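Local coordinates for 5' nucleotidase family protein (PDB 4Q7F) that belongs to the 5' nucleotidase family, joining a metal-binding calcineurin-like phosphoesterase domain to a C-terminal domain with which it shares a ligand pocket, at residues Y326-N331 and S369-V374; E335-P340 and T362-S367; P342-M347 and Q519-K524; A357-T362 and D435-V440. One frame throughout, in Å; residues are numbered along the deposited sequence. Where two conformers were deposited one is given.

Overall arrangement
The four contacts pack together around the first turns of helix 342-355. M328 and F371 of contact 1 lie on F343 and F346 of contact 3, and I330 CD1 touches L364 CD1 of contact 2 at 3.5 Å. Contacts 2 and 4 share T362 on strand 359-363. F523 of contact 3 packs against A339 and P340 of contact 2 (A339 C to F523 CZ 3.4 Å). A probable hydrogen bond, G439 N to V520 O, joins contacts 3 and 4. Contacts 1 and 4 stay about 8 Å apart (nearest atoms). Contact 2 reaches the pocket: the side chain of F365 is about 4 Å from the bound 3D1, and that of D366 about 11 Å from the manganese ion.

Contact 1: residues Y326-N331 and S369-V374; sequences YDMTIN and SGFKQV
With chi1 at -79°, M328, present as selenomethionine, starts its side chain beside its own backbone N, and a bend at chi3 swings CE round to F371. The two side chains run alongside each other on one face of the ribbon, and M328 CE meets F371 CD2 obliquely at 3.6 Å. D327 takes the other course: CG anti to its N (chi1 -173°) carries the carboxylate across to the second segment, where D327 OD1 stands 3.2 Å from K372 CA. T329 fixes that carboxylate twice. Its OG1 donates to D327 OD1 (3.0 Å) on the syn side, close to the carboxylate plane, while T329 N reaches D327 OD2 (2.8 Å) from well above the plane, making an Asx turn. T329 OG1 also lies beside K372 CG. M328 N gives F371 O a 2.8 Å bond; the return bond, F371 N to M328 O, is longer at 3.2 Å. Further on, I330 N donates to S369 O (2.9 Å). G370, at positive phi and without a side chain, lets its CA settle 3.5 Å from M328 O in a CA-H...O contact. At the other end Q373 CG packs on the carbonyl of Y326, whose O is buried without a partner in the model, whereas Y326 OH bonds to M515 O. F343 meets the F371 ring edge-to-face, and F346 packs on M328. Together the segments make a two-stranded antiparallel ribbon, one face of which lies on helix 342-355 of the C-terminal domain.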
# COMPACT_ATOMS: atom_id res chain seq x y z
N TYR A 326 1.02 -32.64 0.59
CA TYR A 326 2.37 -32.27 1.03
C TYR A 326 2.45 -30.81 1.47
O TYR A 326 1.59 -29.98 1.12
CB TYR A 326 3.37 -32.51 -0.09
CG TYR A 326 2.94 -31.87 -1.38
CD1 TYR A 326 3.22 -30.54 -1.65
CD2 TYR A 326 2.24 -32.60 -2.33
CE1 TYR A 326 2.82 -29.95 -2.83
CE2 TYR A 326 1.84 -32.02 -3.52
CZ TYR A 326 2.13 -30.70 -3.76
OH TYR A 326 1.73 -30.11 -4.93
N ASP A 327 3.50 -30.49 2.23
CA ASP A 327 3.71 -29.15 2.74
C ASP A 327 4.44 -28.28 1.72
O ASP A 327 5.34 -28.76 1.02
CB ASP A 327 4.53 -29.19 4.04
CG ASP A 327 4.64 -27.84 4.69
OD1 ASP A 327 3.71 -27.46 5.41
OD2 ASP A 327 5.67 -27.16 4.50
N MSE A 328 4.06 -27.01 1.66
CA MSE A 328 4.67 -26.03 0.76
C MSE A 328 4.95 -24.76 1.55
O MSE A 328 4.79 -23.65 1.04
CB MSE A 328 3.71 -25.69 -0.37
CG MSE A 328 3.68 -26.75 -1.47
SE MSE A 328 2.79 -26.01 -3.06
CE MSE A 328 1.11 -25.38 -2.24
N THR A 329 5.37 -24.91 2.80
CA THR A 329 5.64 -23.76 3.63
C THR A 329 6.93 -23.07 3.21
O THR A 329 7.84 -23.70 2.70
CB THR A 329 5.71 -24.15 5.13
OG1 THR A 329 4.42 -24.59 5.57
CG2 THR A 329 6.14 -22.98 5.99
N ILE A 330 6.97 -21.77 3.41
CA ILE A 330 8.15 -20.97 3.16
C ILE A 330 8.76 -20.66 4.52
O ILE A 330 8.22 -19.89 5.31
CB ILE A 330 7.79 -19.68 2.41
CG1 ILE A 330 7.37 -20.04 0.98
CG2 ILE A 330 8.97 -18.71 2.41
CD1 ILE A 330 6.88 -18.87 0.15
N ASN A 331 9.89 -21.30 4.81
CA ASN A 331 10.58 -21.11 6.09
C ASN A 331 11.30 -19.76 6.17
O ASN A 331 11.22 -19.06 7.18
CB ASN A 331 11.58 -22.24 6.31
CG ASN A 331 10.89 -23.59 6.47
OD1 ASN A 331 9.75 -23.66 6.92
ND2 ASN A 331 11.59 -24.65 6.11
N SER A 369 3.66 -16.90 3.61
CA SER A 369 4.37 -17.99 4.27
C SER A 369 4.11 -19.35 3.59
O SER A 369 4.46 -20.40 4.13
CB SER A 369 3.96 -18.04 5.75
OG SER A 369 2.55 -18.08 5.87
N GLY A 370 3.53 -19.34 2.39
CA GLY A 370 3.24 -20.58 1.68
C GLY A 370 2.07 -21.32 2.29
O GLY A 370 1.33 -20.76 3.12
N PHE A 371 1.86 -22.57 1.87
CA PHE A 371 0.77 -23.36 2.41
C PHE A 371 1.27 -24.59 3.18
O PHE A 371 2.25 -25.23 2.80
CB PHE A 371 -0.18 -23.89 1.35
CG PHE A 371 -0.90 -22.85 0.53
CD1 PHE A 371 -1.29 -21.64 1.05
CD2 PHE A 371 -1.31 -23.16 -0.76
CE1 PHE A 371 -1.99 -20.71 0.28
CE2 PHE A 371 -2.02 -22.26 -1.53
CZ PHE A 371 -2.35 -21.03 -1.01
N LYS A 372 0.57 -24.92 4.25
CA LYS A 372 0.81 -26.14 4.98
C LYS A 372 -0.13 -27.10 4.28
O LYS A 372 -0.79 -26.70 3.31
CB LYS A 372 0.40 -25.99 6.44
CG LYS A 372 1.18 -24.93 7.22
CD LYS A 372 0.56 -24.67 8.58
CE LYS A 372 -0.82 -24.03 8.44
NZ LYS A 372 -1.45 -23.74 9.75
N GLN A 373 -0.24 -28.32 4.77
CA GLN A 373 -1.11 -29.29 4.14
C GLN A 373 -2.57 -28.86 4.21
O GLN A 373 -3.31 -29.02 3.24
CB GLN A 373 -0.91 -30.69 4.73
CG GLN A 373 0.51 -31.18 4.58
CD GLN A 373 0.68 -32.65 4.88
OE1 GLN A 373 -0.19 -33.47 4.56
NE2 GLN A 373 1.82 -33.01 5.44
N VAL A 374 -3.00 -28.31 5.34
CA VAL A 374 -4.36 -27.82 5.45
C VAL A 374 -4.30 -26.34 5.07
O VAL A 374 -3.48 -25.58 5.60
CB VAL A 374 -4.96 -28.03 6.85
CG1 VAL A 374 -6.39 -27.49 6.91
CG2 VAL A 374 -4.94 -29.51 7.21

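Contact 2: residues E335-P340 and T362-S367; sequences EARVAP and TALFDS
R337 and L364 are the nearest pair along the two backbones, their CA atoms 7.5 Å apart, too far for main-chain bonding. The 335-340 segment is a single weakly bonded helical turn that opens into an extended A339-P340 end, while 362-367 runs from the end of strand 359-363 into a loop. The gap is spanned by R337, whose chain is extended from CG to NE and crosses the L364 side chain at about a right angle. R337 NH2 donates to L364 O at 2.7 Å, with an N-H...O angle of 155°; the oxygen lies in the guanidinium plane, whereas the donor stands above the plane of the carbonyl. In L364, a chi1 of -180° carries CD2 over one face of the same guanidinium and also against A336 CB, 4.0 Å away. This joins a helical turn to the strand-to-loop passage in the C-terminal domain where F365 enters the 3D1 pocket. The F365 CB points away from the helical turn, and its ring touches 3D1 and meets Y384 and F386 edge-to-face. Two waters lie in the guanidinium plane. Water 1 accepts from R337 NE (3.0 Å) and from L364 N (2.6 Å), so the arginine holds the L364 carbonyl directly and the N-H through water 1. Water 2 accepts from R337 NH1 (3.1 Å) and donates to D366 OD1 (3.2 Å). D366 OD1 is itself 4.3 Å from R337 NH2, too far for a salt bridge, yet the nearby opposite charge probably steadies the guanidinium. Y410 and H431 pack on the arginine, and R337 O is bonded to Y434 OH.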
# COMPACT_ATOMS: atom_id res chain seq x y z
N GLU A 335 15.03 -17.27 0.97
CA GLU A 335 15.34 -18.54 0.34
C GLU A 335 14.40 -18.83 -0.83
O GLU A 335 14.80 -19.43 -1.82
CB GLU A 335 15.28 -19.69 1.35
CG GLU A 335 16.42 -19.66 2.37
CD GLU A 335 16.42 -20.85 3.30
OE1 GLU A 335 15.33 -21.39 3.59
OE2 GLU A 335 17.51 -21.24 3.76
N ALA A 336 13.16 -18.35 -0.71
CA ALA A 336 12.15 -18.54 -1.72
C ALA A 336 12.21 -17.42 -2.77
O ALA A 336 11.32 -17.33 -3.61
CB ALA A 336 10.78 -18.61 -1.07
N ARG A 337 13.23 -16.56 -2.70
CA ARG A 337 13.45 -15.52 -3.70
C ARG A 337 14.75 -15.79 -4.49
O ARG A 337 14.79 -15.54 -5.71
CB ARG A 337 13.44 -14.12 -3.09
CG ARG A 337 12.05 -13.69 -2.61
CD ARG A 337 12.01 -12.21 -2.26
NE ARG A 337 10.68 -11.81 -1.79
CZ ARG A 337 10.33 -11.59 -0.53
NH1 ARG A 337 11.20 -11.70 0.48
NH2 ARG A 337 9.08 -11.24 -0.27
N VAL A 338 15.80 -16.27 -3.82
CA VAL A 338 17.09 -16.61 -4.50
C VAL A 338 17.06 -17.88 -5.32
O VAL A 338 17.98 -18.14 -6.10
CB VAL A 338 18.30 -16.85 -3.55
CG1 VAL A 338 19.25 -15.67 -3.50
CG2 VAL A 338 17.87 -17.41 -2.20
N ALA A 339 16.06 -18.71 -5.10
CA ALA A 339 15.98 -19.97 -5.82
C ALA A 339 14.55 -20.46 -5.85
O ALA A 339 13.69 -19.95 -5.08
CB ALA A 339 16.89 -21.02 -5.15
N PRO A 340 14.26 -21.41 -6.74
CA PRO A 340 12.92 -21.94 -6.81
C PRO A 340 12.47 -22.53 -5.49
O PRO A 340 13.30 -23.06 -4.73
CB PRO A 340 13.04 -23.07 -7.85
CG PRO A 340 14.23 -22.72 -8.68
CD PRO A 340 15.16 -21.96 -7.78
N THR A 362 5.03 -13.82 -10.56
CA THR A 362 4.40 -13.27 -9.35
C THR A 362 5.45 -12.89 -8.33
O THR A 362 6.55 -13.45 -8.30
CB THR A 362 3.40 -14.23 -8.71
OG1 THR A 362 2.70 -13.56 -7.64
CG2 THR A 362 4.09 -15.48 -8.19
N ALA A 363 5.11 -11.89 -7.52
CA ALA A 363 5.98 -11.47 -6.45
C ALA A 363 5.68 -12.40 -5.29
O ALA A 363 4.66 -13.11 -5.31
CB ALA A 363 5.70 -10.03 -6.07
N LEU A 364 6.60 -12.48 -4.33
CA LEU A 364 6.33 -13.18 -3.08
C LEU A 364 5.98 -12.04 -2.11
O LEU A 364 6.84 -11.21 -1.76
CB LEU A 364 7.54 -13.96 -2.59
CG LEU A 364 7.29 -14.72 -1.28
CD1 LEU A 364 6.30 -15.85 -1.50
CD2 LEU A 364 8.60 -15.24 -0.73
N PHE A 365 4.73 -11.97 -1.71
CA PHE A 365 4.29 -10.88 -0.82
C PHE A 365 4.80 -11.04 0.65
O PHE A 365 5.11 -12.14 1.10
CB PHE A 365 2.78 -10.66 -0.94
CG PHE A 365 2.35 -10.30 -2.35
CD1 PHE A 365 2.69 -9.07 -2.91
CD2 PHE A 365 1.61 -11.19 -3.12
CE1 PHE A 365 2.31 -8.74 -4.20
CE2 PHE A 365 1.23 -10.86 -4.43
CZ PHE A 365 1.58 -9.63 -4.97
N ASP A 366 4.89 -9.94 1.37
CA ASP A 366 5.45 -9.96 2.73
C ASP A 366 4.81 -10.93 3.70
O ASP A 366 5.49 -11.51 4.53
CB ASP A 366 5.52 -8.54 3.29
CG ASP A 366 6.58 -7.71 2.59
OD1 ASP A 366 7.72 -8.21 2.45
OD2 ASP A 366 6.29 -6.58 2.17
N SER A 367 3.51 -11.13 3.57
CA SER A 367 2.78 -12.06 4.43
C SER A 367 2.72 -13.51 3.86
O SER A 367 2.05 -14.39 4.43
CB SER A 367 1.37 -11.52 4.61
OG SER A 367 0.77 -11.28 3.33
O HOH W 1 8.83 -11.09 -4.03
O HOH W 2 9.69 -10.68 2.96

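Contact 3: residues P342-M347 and Q519-K524; sequences PFTNFM and QVVDFK
N345 has by far the most surface buried here, and V521 and Q519 follow. Setting out from the first turn of helix 342-355, N345 turns its amide clear of its own backbone N (chi1 -176°) and brings OD1 to two consecutive main-chain N-H groups. V520 N donates to N345 OD1 at 2.8 Å and V521 N to the same oxygen at 3.1 Å, both in the carbonyl plane and at the same moderately bent angle, 149°. The double grip fixes the rotation of the amide, and its other end is held too, since N345 ND2 is bonded to P518 O. Q519 completes the setting. Bent at chi2 (64°), its side chain folds back so that its amide stacks on that of N345, the planes nearly parallel. Although Q519 NE2 comes within 3.3 Å of N345 OD1, the angle is too poor for a bond; NE2 donates instead to V521 O at 2.7 Å, almost straight and in plane, which closes the turn on itself. V521 points toward the helix and lays CG2 on its backbone, 3.5 Å from N345 CA and 3.9 Å from T344 O, while T344 OG1 is bonded to H341 O. V520 CG2 rests against N345 OD1, 3.4 Å away, and the V520 side chain also packs on N348, Y349 and L352 one to two turns later in the helix. The result is a helix-to-loop junction, in which an asparagine amide buried on a helix satisfies the N-H groups of the turn that leads into edge strand 522-526 of a four-stranded mixed sheet.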
# COMPACT_ATOMS: atom_id res chain seq x y z
N PRO A 342 8.89 -24.79 -3.87
CA PRO A 342 7.63 -25.42 -4.30
C PRO A 342 6.41 -24.48 -4.32
O PRO A 342 5.52 -24.64 -5.16
CB PRO A 342 7.44 -26.55 -3.29
CG PRO A 342 8.84 -26.91 -2.88
CD PRO A 342 9.60 -25.61 -2.87
N PHE A 343 6.36 -23.50 -3.42
CA PHE A 343 5.22 -22.60 -3.38
C PHE A 343 5.24 -21.57 -4.54
O PHE A 343 4.21 -21.27 -5.10
CB PHE A 343 5.07 -21.91 -2.03
CG PHE A 343 3.82 -21.08 -1.92
CD1 PHE A 343 2.59 -21.70 -1.73
CD2 PHE A 343 3.86 -19.71 -2.05
CE1 PHE A 343 1.43 -20.95 -1.65
CE2 PHE A 343 2.70 -18.96 -1.97
CZ PHE A 343 1.48 -19.58 -1.78
N THR A 344 6.40 -21.04 -4.90
CA THR A 344 6.48 -20.11 -6.04
C THR A 344 6.23 -20.88 -7.34
O THR A 344 5.60 -20.36 -8.30
CB THR A 344 7.81 -19.35 -6.11
OG1 THR A 344 8.90 -20.28 -6.20
CG2 THR A 344 7.96 -18.50 -4.89
N ASN A 345 6.71 -22.12 -7.38
CA ASN A 345 6.48 -22.99 -8.51
C ASN A 345 4.98 -23.21 -8.66
O ASN A 345 4.45 -23.12 -9.76
CB ASN A 345 7.15 -24.32 -8.32
CG ASN A 345 7.00 -25.19 -9.53
OD1 ASN A 345 7.51 -24.86 -10.60
ND2 ASN A 345 6.29 -26.30 -9.38
N PHE A 346 4.32 -23.48 -7.54
CA PHE A 346 2.88 -23.68 -7.52
C PHE A 346 2.11 -22.47 -8.03
O PHE A 346 1.19 -22.62 -8.82
CB PHE A 346 2.44 -24.03 -6.11
CG PHE A 346 1.00 -23.73 -5.83
CD1 PHE A 346 -0.00 -24.53 -6.33
CD2 PHE A 346 0.66 -22.64 -5.06
CE1 PHE A 346 -1.33 -24.24 -6.06
CE2 PHE A 346 -0.66 -22.34 -4.78
CZ PHE A 346 -1.66 -23.15 -5.29
N MSE A 347 2.45 -21.27 -7.55
CA MSE A 347 1.73 -20.06 -7.94
C MSE A 347 1.90 -19.83 -9.41
O MSE A 347 0.93 -19.59 -10.11
CB MSE A 347 2.18 -18.83 -7.15
CG MSE A 347 1.65 -18.86 -5.71
SE MSE A 347 1.81 -17.08 -4.89
CE MSE A 347 3.77 -17.00 -4.77
N GLN A 519 7.44 -28.81 -12.83
CA GLN A 519 8.42 -27.80 -12.48
C GLN A 519 8.49 -26.73 -13.57
O GLN A 519 9.06 -26.95 -14.64
CB GLN A 519 9.80 -28.41 -12.24
CG GLN A 519 10.75 -27.46 -11.51
CD GLN A 519 10.28 -27.12 -10.09
OE1 GLN A 519 9.70 -27.97 -9.39
NE2 GLN A 519 10.54 -25.89 -9.66
N VAL A 520 7.90 -25.58 -13.29
CA VAL A 520 7.88 -24.45 -14.23
C VAL A 520 8.83 -23.32 -13.82
O VAL A 520 9.15 -22.46 -14.64
CB VAL A 520 6.46 -23.90 -14.43
CG1 VAL A 520 5.57 -24.98 -15.04
CG2 VAL A 520 5.88 -23.36 -13.13
N VAL A 521 9.30 -23.35 -12.57
CA VAL A 521 10.24 -22.35 -12.04
C VAL A 521 11.59 -23.04 -11.97
O VAL A 521 11.75 -24.06 -11.29
CB VAL A 521 9.82 -21.78 -10.68
CG1 VAL A 521 10.82 -20.73 -10.19
CG2 VAL A 521 8.45 -21.15 -10.77
N ASP A 522 12.54 -22.49 -12.70
CA ASP A 522 13.84 -23.06 -12.80
C ASP A 522 14.80 -21.91 -13.09
O ASP A 522 14.89 -21.45 -14.23
CB ASP A 522 13.81 -24.07 -13.93
CG ASP A 522 15.14 -24.73 -14.17
OD1 ASP A 522 16.06 -24.51 -13.38
OD2 ASP A 522 15.24 -25.48 -15.15
N PHE A 523 15.49 -21.44 -12.06
CA PHE A 523 16.42 -20.32 -12.20
C PHE A 523 17.49 -20.41 -11.14
O PHE A 523 17.38 -21.19 -10.20
CB PHE A 523 15.69 -18.97 -12.09
CG PHE A 523 15.16 -18.66 -10.72
CD1 PHE A 523 13.97 -19.21 -10.27
CD2 PHE A 523 15.85 -17.79 -9.87
CE1 PHE A 523 13.48 -18.90 -9.00
CE2 PHE A 523 15.38 -17.48 -8.60
CZ PHE A 523 14.19 -18.04 -8.17
N LYS A 524 18.52 -19.60 -11.29
CA LYS A 524 19.66 -19.60 -10.39
C LYS A 524 20.10 -18.20 -10.18
O LYS A 524 20.07 -17.40 -11.12
CB LYS A 524 20.85 -20.32 -11.04
CG LYS A 524 20.55 -21.68 -11.59
CD LYS A 524 21.76 -22.23 -12.34
CE LYS A 524 21.37 -23.44 -13.15
NZ LYS A 524 22.54 -23.92 -13.94

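Contact 4: residues A357-T362 and D435-V440; sequences ADVACT and DIYGGV
C361 CB sits over one face of the Y437 ring, 4.0 Å from its centroid, a CH-pi contact between the non-hydrogen-bonded partners of two antiparallel strands. Its chi1 of 69° sets SG between N and the carbonyl carbon, obliquely beside the ring and 3.8 Å from D435 OD2. The ring lies alongside V359 and C361, CD2 nearest to both; V359 CG1 is near its edge, close to the ring plane, and packs on V440 CG1 at 3.8 Å. On the face that carries A360, T362 and I436, G438 brings no side chain opposite A360, and helix 342-355 fits there with N348, L351 and L352 on A360. Past the strand end, G439 at positive phi tucks its CA 3.6 Å from D358 O, and water 3 bridges D358 O (2.7 Å) to G439 O (3.1 Å). Four backbone bonds, among them G438 N to A360 O (2.8 Å) and I436 N to T362 O (2.9 Å), fasten 435-438 to 359-363 as the outermost strand of a five-stranded mixed sheet. Across the pair the hydrogen bonds are thus backbone ones and the side-chain contacts mainly apolar, CH-pi or sulfur-aromatic, while R478 and S407 satisfy the polar ends of D435 and Y437.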
# COMPACT_ATOMS: atom_id res chain seq x y z
N ALA A 357 -0.31 -18.74 -21.16
CA ALA A 357 0.81 -17.91 -21.65
C ALA A 357 2.10 -18.71 -21.71
O ALA A 357 2.19 -19.78 -21.11
CB ALA A 357 1.02 -16.71 -20.76
N ASP A 358 3.10 -18.17 -22.40
CA ASP A 358 4.39 -18.84 -22.45
C ASP A 358 5.11 -18.69 -21.11
O ASP A 358 5.84 -19.58 -20.69
CB ASP A 358 5.31 -18.21 -23.50
CG ASP A 358 4.71 -18.22 -24.90
OD1 ASP A 358 4.08 -19.22 -25.31
OD2 ASP A 358 4.89 -17.19 -25.60
N VAL A 359 4.90 -17.53 -20.46
CA VAL A 359 5.58 -17.19 -19.25
C VAL A 359 4.59 -16.56 -18.27
O VAL A 359 3.57 -15.98 -18.68
CB VAL A 359 6.72 -16.20 -19.56
CG1 VAL A 359 7.45 -15.75 -18.30
CG2 VAL A 359 7.71 -16.83 -20.56
N ALA A 360 4.86 -16.74 -16.99
CA ALA A 360 4.07 -16.12 -15.93
C ALA A 360 5.03 -15.61 -14.87
O ALA A 360 6.22 -15.96 -14.87
CB ALA A 360 3.08 -17.10 -15.34
N CYS A 361 4.54 -14.75 -13.98
CA CYS A 361 5.34 -14.27 -12.89
C CYS A 361 4.46 -13.78 -11.76
O CYS A 361 3.29 -13.47 -11.98
CB CYS A 361 6.27 -13.16 -13.32
SG CYS A 361 5.45 -11.61 -13.74
N THR A 362 5.03 -13.82 -10.56
CA THR A 362 4.40 -13.27 -9.35
C THR A 362 5.45 -12.89 -8.33
O THR A 362 6.55 -13.45 -8.30
CB THR A 362 3.40 -14.23 -8.71
OG1 THR A 362 2.70 -13.56 -7.64
CG2 THR A 362 4.09 -15.48 -8.19
N ASP A 435 10.02 -10.24 -8.80
CA ASP A 435 9.16 -11.29 -9.38
C ASP A 435 9.93 -12.54 -9.64
O ASP A 435 11.14 -12.50 -10.00
CB ASP A 435 8.49 -10.83 -10.68
CG ASP A 435 7.36 -9.84 -10.46
OD1 ASP A 435 6.73 -9.85 -9.39
OD2 ASP A 435 7.03 -9.08 -11.41
N ILE A 436 9.23 -13.65 -9.43
CA ILE A 436 9.72 -14.97 -9.75
C ILE A 436 8.96 -15.41 -11.00
O ILE A 436 7.73 -15.36 -11.04
CB ILE A 436 9.50 -16.00 -8.62
CG1 ILE A 436 10.23 -15.59 -7.33
CG2 ILE A 436 9.96 -17.38 -9.07
CD1 ILE A 436 9.46 -14.66 -6.42
N TYR A 437 9.69 -15.86 -12.02
CA TYR A 437 9.09 -16.22 -13.29
C TYR A 437 8.97 -17.72 -13.53
O TYR A 437 9.81 -18.50 -13.10
CB TYR A 437 9.90 -15.62 -14.46
CG TYR A 437 10.00 -14.11 -14.40
CD1 TYR A 437 10.89 -13.48 -13.54
CD2 TYR A 437 9.23 -13.31 -15.26
CE1 TYR A 437 10.98 -12.09 -13.49
CE2 TYR A 437 9.31 -11.93 -15.20
CZ TYR A 437 10.18 -11.33 -14.32
OH TYR A 437 10.26 -9.99 -14.30
N GLY A 438 7.92 -18.09 -14.23
CA GLY A 438 7.68 -19.48 -14.61
C GLY A 438 7.55 -19.62 -16.12
O GLY A 438 7.04 -18.71 -16.82
N GLY A 439 8.00 -20.76 -16.64
CA GLY A 439 7.91 -21.00 -18.05
C GLY A 439 9.18 -20.60 -18.76
O GLY A 439 9.37 -20.96 -19.91
N VAL A 440 10.03 -19.85 -18.06
CA VAL A 440 11.30 -19.42 -18.59
C VAL A 440 12.36 -19.70 -17.54
O VAL A 440 12.15 -19.43 -16.36
CB VAL A 440 11.30 -17.91 -18.96
CG1 VAL A 440 10.96 -17.02 -17.78
CG2 VAL A 440 12.63 -17.47 -19.55
O HOH W 3 6.89 -21.99 -21.45